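Local atomic coordinates of AbiEi antitoxin C-terminal domain-containing protein (Mycobacterium tuberculosis, PDB entry 1ZEL), a protein that is of unknown cellular function but probably binds DNA through a winged-helix, helix-turn-helix region and carries an AbiEi antitoxin C-terminal domain. Residues A[275-279]-A[280-284]; A[221-224]-A[225-228]. All blocks are in the same frame, centred on the assembly; numbering follows the deposited sequence.

Contact 1 (A[275-279]-A[280-284])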
loop_
_atom_site.group_PDB
_atom_site.type_symbol
_atom_site.label_atom_id
_atom_site.label_comp_id
_atom_site.label_asym_id
_atom_site.label_seq_id
_atom_site.Cartn_x
_atom_site.Cartn_y
_atom_site.Cartn_z
ATOM N N SER A 275 20.207 -5.404 22.124
ATOM C CA SER A 275 20.305 -4.036 21.566
ATOM C C SER A 275 21.739 -3.609 21.315
ATOM O O SER A 275 22.642 -4.099 21.969
ATOM C CB SER A 275 19.588 -3.006 22.448
ATOM O OG SER A 275 20.161 -2.925 23.740
ATOM N N VAL A 276 21.916 -2.694 20.363
ATOM C CA VAL A 276 23.208 -2.153 19.945
ATOM C C VAL A 276 23.114 -0.650 20.148
ATOM O O VAL A 276 22.051 -0.084 19.947
ATOM C CB VAL A 276 23.405 -2.367 18.420
ATOM C CG1 VAL A 276 24.710 -1.707 17.923
ATOM C CG2 VAL A 276 23.370 -3.844 18.085
ATOM N N TRP A 277 24.215 -0.017 20.536
ATOM C CA TRP A 277 24.261 1.428 20.761
ATOM C C TRP A 277 24.955 2.075 19.586
ATOM O O TRP A 277 26.059 1.680 19.241
ATOM C CB TRP A 277 25.025 1.718 22.062
ATOM C CG TRP A 277 25.493 3.157 22.342
ATOM C CD1 TRP A 277 26.771 3.552 22.642
ATOM C CD2 TRP A 277 24.691 4.337 22.397
ATOM N NE1 TRP A 277 26.815 4.911 22.873
ATOM C CE2 TRP A 277 25.548 5.413 22.732
ATOM C CE3 TRP A 277 23.322 4.600 22.172
ATOM C CZ2 TRP A 277 25.088 6.732 22.857
ATOM C CZ3 TRP A 277 22.864 5.911 22.310
ATOM C CH2 TRP A 277 23.749 6.964 22.638
ATOM N N ALA A 278 24.296 3.060 18.975
ATOM C CA ALA A 278 24.873 3.838 17.892
ATOM C C ALA A 278 25.022 5.328 18.270
ATOM O O ALA A 278 24.137 6.145 17.986
ATOM C CB ALA A 278 24.010 3.663 16.617
ATOM N N PRO A 279 26.136 5.694 18.924
ATOM C CA PRO A 279 26.260 7.059 19.442
ATOM C C PRO A 279 26.244 8.145 18.342
ATOM O O PRO A 279 25.865 9.288 18.618
ATOM C CB PRO A 279 27.599 7.025 20.190
ATOM C CG PRO A 279 28.369 5.907 19.536
ATOM C CD PRO A 279 27.325 4.879 19.242
ATOM N N GLU A 280 26.630 7.782 17.116
ATOM C CA GLU A 280 26.601 8.688 15.973
ATOM C C GLU A 280 25.184 9.238 15.744
ATOM O O GLU A 280 25.006 10.337 15.244
ATOM C CB GLU A 280 27.101 7.949 14.723
ATOM C CG GLU A 280 28.494 7.276 14.868
ATOM C CD GLU A 280 28.483 5.907 15.579
ATOM O OE1 GLU A 280 27.394 5.337 15.815
ATOM O OE2 GLU A 280 29.584 5.387 15.899
ATOM N N TYR A 281 24.173 8.447 16.124
ATOM C CA TYR A 281 22.767 8.809 15.889
ATOM C C TYR A 281 21.983 8.926 17.182
ATOM O O TYR A 281 20.752 9.091 17.163
ATOM C CB TYR A 281 22.107 7.801 14.933
ATOM C CG TYR A 281 22.979 7.541 13.741
ATOM C CD1 TYR A 281 23.807 6.418 13.689
ATOM C CD2 TYR A 281 23.065 8.467 12.709
ATOM C CE1 TYR A 281 24.656 6.207 12.593
ATOM C CE2 TYR A 281 23.909 8.264 11.622
ATOM C CZ TYR A 281 24.710 7.132 11.578
ATOM O OH TYR A 281 25.541 6.923 10.492
ATOM N N GLN A 282 22.712 8.873 18.303
ATOM C CA GLN A 282 22.148 8.788 19.643
ATOM C C GLN A 282 20.994 7.809 19.667
ATOM O O GLN A 282 19.877 8.146 20.043
ATOM C CB GLN A 282 21.751 10.189 20.166
ATOM C CG GLN A 282 22.982 11.141 20.364
ATOM C CD GLN A 282 23.853 10.707 21.526
ATOM O OE1 GLN A 282 23.412 10.730 22.668
ATOM N NE2 GLN A 282 25.083 10.279 21.241
ATOM N N LEU A 283 21.288 6.582 19.245
ATOM C CA LEU A 283 20.254 5.613 18.995
ATOM C C LEU A 283 20.585 4.280 19.625
ATOM O O LEU A 283 21.704 3.766 19.480
ATOM C CB LEU A 283 20.088 5.460 17.468
ATOM C CG LEU A 283 18.972 4.599 16.925
ATOM C CD1 LEU A 283 18.502 5.211 15.652
ATOM C CD2 LEU A 283 19.468 3.207 16.683
ATOM N N VAL A 284 19.597 3.730 20.321
ATOM C CA VAL A 284 19.647 2.358 20.817
ATOM C C VAL A 284 18.806 1.515 19.835
ATOM O O VAL A 284 17.600 1.717 19.702
ATOM C CB VAL A 284 19.086 2.255 22.250
ATOM C CG1 VAL A 284 19.017 0.798 22.690
ATOM C CG2 VAL A 284 19.989 3.059 23.223
#
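Ala278 and Leu283 form the hydrogen-bonded pair that closes this beta hairpin, and the bond from Ala278 N to Leu283 O, at 2.7 Å, is nearly straight (169° at the hydrogen). The return bond completes a G1 bulge, because Gln282 and Leu283 both face Ala278. Ala278 O accepts from Tyr281 N at 3.0 Å and from Leu283 N at 3.1 Å, the two donors arriving from opposite faces of the carbonyl plane. On this packed side the methyl CB of Ala278 lies 4.0 Å from CD1 at the edge of the Tyr281 ring; Tyr236 of helix 228-240 lines the same face, and the Tyr281 hydroxyl is hydrogen-bonded to Asp239 OD2. The other face, with Trp277 and Val284, is more open to solvent, though its contacts are no longer. Trp277 has CG anti to the backbone N, which lays the indole along the partner strand: CE3 comes within 3.2 Å of Leu283 O and 3.8 Å of CG2 of Val284, and Pro279 N sits over the ring. Gln282 runs beside the indole with its amide plane almost perpendicular (84°), OE1 lying at the ring edge. With CG anti to the carbonyl carbon, a bend at chi2 (-70°) folds NE2 back to Pro279 O, 2.9 Å away and on a lone pair, while Gln282 N reaches the same oxygen at 3.2 Å. Two turn carbonyls thus take two donors each, so the tight reversal satisfies much of its own backbone polarity.

Contact 2 (A[221-224]-A[225-228]). With FMT (formic acid), chain G; FMT (formic acid), chain H.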
loop_
_atom_site.group_PDB
_atom_site.type_symbol
_atom_site.label_atom_id
_atom_site.label_comp_id
_atom_site.label_asym_id
_atom_site.label_seq_id
_atom_site.Cartn_x
_atom_site.Cartn_y
_atom_site.Cartn_z
ATOM N N ARG A 221 13.715 16.312 2.556
ATOM C CA ARG A 221 12.493 17.105 2.401
ATOM C C ARG A 221 11.316 16.341 3.020
ATOM O O ARG A 221 10.422 16.932 3.610
ATOM C CB ARG A 221 12.240 17.436 0.936
ATOM C CG ARG A 221 13.265 18.424 0.352
ATOM C CD ARG A 221 12.908 18.734 -1.091
ATOM N NE ARG A 221 11.566 19.307 -1.202
ATOM C CZ ARG A 221 10.734 19.084 -2.217
ATOM N NH1 ARG A 221 11.102 18.292 -3.217
ATOM N NH2 ARG A 221 9.528 19.641 -2.222
ATOM N N LEU A 222 11.349 15.024 2.908
ATOM C CA LEU A 222 10.330 14.167 3.538
ATOM C C LEU A 222 10.462 14.060 5.067
ATOM O O LEU A 222 9.477 13.801 5.745
ATOM C CB LEU A 222 10.334 12.789 2.907
ATOM C CG LEU A 222 9.752 12.735 1.481
ATOM C CD1 LEU A 222 10.131 11.468 0.814
ATOM C CD2 LEU A 222 8.252 12.819 1.514
ATOM N N LEU A 223 11.672 14.248 5.594
ATOM C CA LEU A 223 11.890 14.315 7.050
ATOM C C LEU A 223 11.573 15.679 7.638
ATOM O O LEU A 223 11.377 15.816 8.851
ATOM C CB LEU A 223 13.341 13.950 7.385
ATOM C CG LEU A 223 13.670 12.483 7.295
ATOM C CD1 LEU A 223 15.172 12.342 7.091
ATOM C CD2 LEU A 223 13.158 11.741 8.549
ATOM N N SER A 224 11.523 16.706 6.795
ATOM C CA SER A 224 11.283 18.052 7.294
ATOM C C SER A 224 9.960 18.144 8.043
ATOM O O SER A 224 8.894 18.017 7.451
ATOM C CB SER A 224 11.357 19.084 6.164
ATOM O OG SER A 224 11.080 20.382 6.683
ATOM N N GLY A 225 10.032 18.342 9.357
ATOM C CA GLY A 225 8.823 18.496 10.168
ATOM C C GLY A 225 8.552 17.244 10.989
ATOM O O GLY A 225 7.708 17.246 11.875
ATOM N N ARG A 226 9.257 16.167 10.687
ATOM C CA ARG A 226 9.180 14.963 11.505
ATOM C C ARG A 226 9.943 15.213 12.823
ATOM O O ARG A 226 10.805 16.102 12.895
ATOM C CB ARG A 226 9.790 13.727 10.789
ATOM C CG ARG A 226 9.385 13.433 9.342
ATOM C CD ARG A 226 7.953 12.931 9.165
ATOM N NE ARG A 226 7.010 14.025 9.434
ATOM C CZ ARG A 226 6.808 15.077 8.646
ATOM N NH1 ARG A 226 7.459 15.211 7.485
ATOM N NH2 ARG A 226 5.939 16.011 9.020
ATOM N N PRO A 227 9.633 14.433 13.871
ATOM C CA PRO A 227 10.414 14.591 15.104
ATOM C C PRO A 227 11.882 14.231 14.887
ATOM O O PRO A 227 12.226 13.554 13.907
ATOM C CB PRO A 227 9.768 13.591 16.057
ATOM C CG PRO A 227 8.384 13.320 15.476
ATOM C CD PRO A 227 8.583 13.403 14.002
ATOM N N THR A 228 12.749 14.689 15.780
ATOM C CA THR A 228 14.189 14.427 15.644
ATOM C C THR A 228 14.482 12.947 15.617
ATOM O O THR A 228 15.382 12.487 14.910
ATOM C CB THR A 228 14.956 15.120 16.774
ATOM O OG1 THR A 228 14.620 16.514 16.747
ATOM C CG2 THR A 228 16.469 14.942 16.613
HETATM C C FMT G . 5.632 14.501 11.989
HETATM O O1 FMT G . 5.457 13.289 11.952
HETATM O O2 FMT G . 4.713 15.317 11.995
HETATM C C FMT H . 14.327 17.660 13.715
HETATM O O1 FMT H . 15.334 17.654 14.434
HETATM O O2 FMT H . 14.273 18.243 12.629
#
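The guanidinium of Arg226 meets its partners at the rim: Leu222 O lies in its plane at one edge, and Ser224 O approaches obliquely. The bond from Arg226 NH1 to Leu222 O measures 3.0 Å; the acceptor is only 1° out of the guanidinium plane, although the donor stands above the plane of the carbonyl. Trp149 NE1 also donates to Leu222 O, so this carbonyl near the helix end has a second partner. Arg226 NH2 makes a weak bond of 3.3 Å to O2 of the chain G formic acid molecule, probably from the crystallisation liquor, whose placement close to NE is doubtful. With CG anti to the carbonyl carbon, Arg226 sets CG 3.1 Å from Leu223 O and 4.2 Å from CD2 of Leu223; bends at chi2 (-71°) and chi3 (70°) then turn the guanidinium back so that NH1 reaches Leu222 O. In the backbone, Arg226 N donates to Leu223 O at 2.8 Å, closing a type II beta turn from Leu223 to Arg226. Gly225 occupies the third position, where the positive phi and the closeness of Ser224 O suit a residue without a side chain. Leu223 itself packs against Ala230 and Trp231 of the following helix. Beyond the turn, Thr228 OG1 donates to O1 of the second formic acid molecule, chain H, at 2.7 Å. This is a short interhelical connection, in which a type II beta turn ends helix 216-223 and Pro227 N-caps helix 228-240.

Overall arrangement
Contact 2 comes first along the chain and contact 1 later; their centres are 20 Å apart and their nearest atoms about 7 Å, so they do not touch. Helix 228-240 links them: it starts at the turn of residues 221-228, and its Tyr236 and Asp239 meet the hairpin of residues 275-284. Contact 1 takes in strand 276-278 and the first residues of strand 283-285, part of a three-stranded mixed sheet with 283-285 central and 262-264 on its other side. Contact 2 instead joins two helices, within the range of the AbiEi antitoxin C-terminal family. Both lie on the same side of the chain's centre, and helix 228-240 runs from the beta turn to the small peripheral sheet.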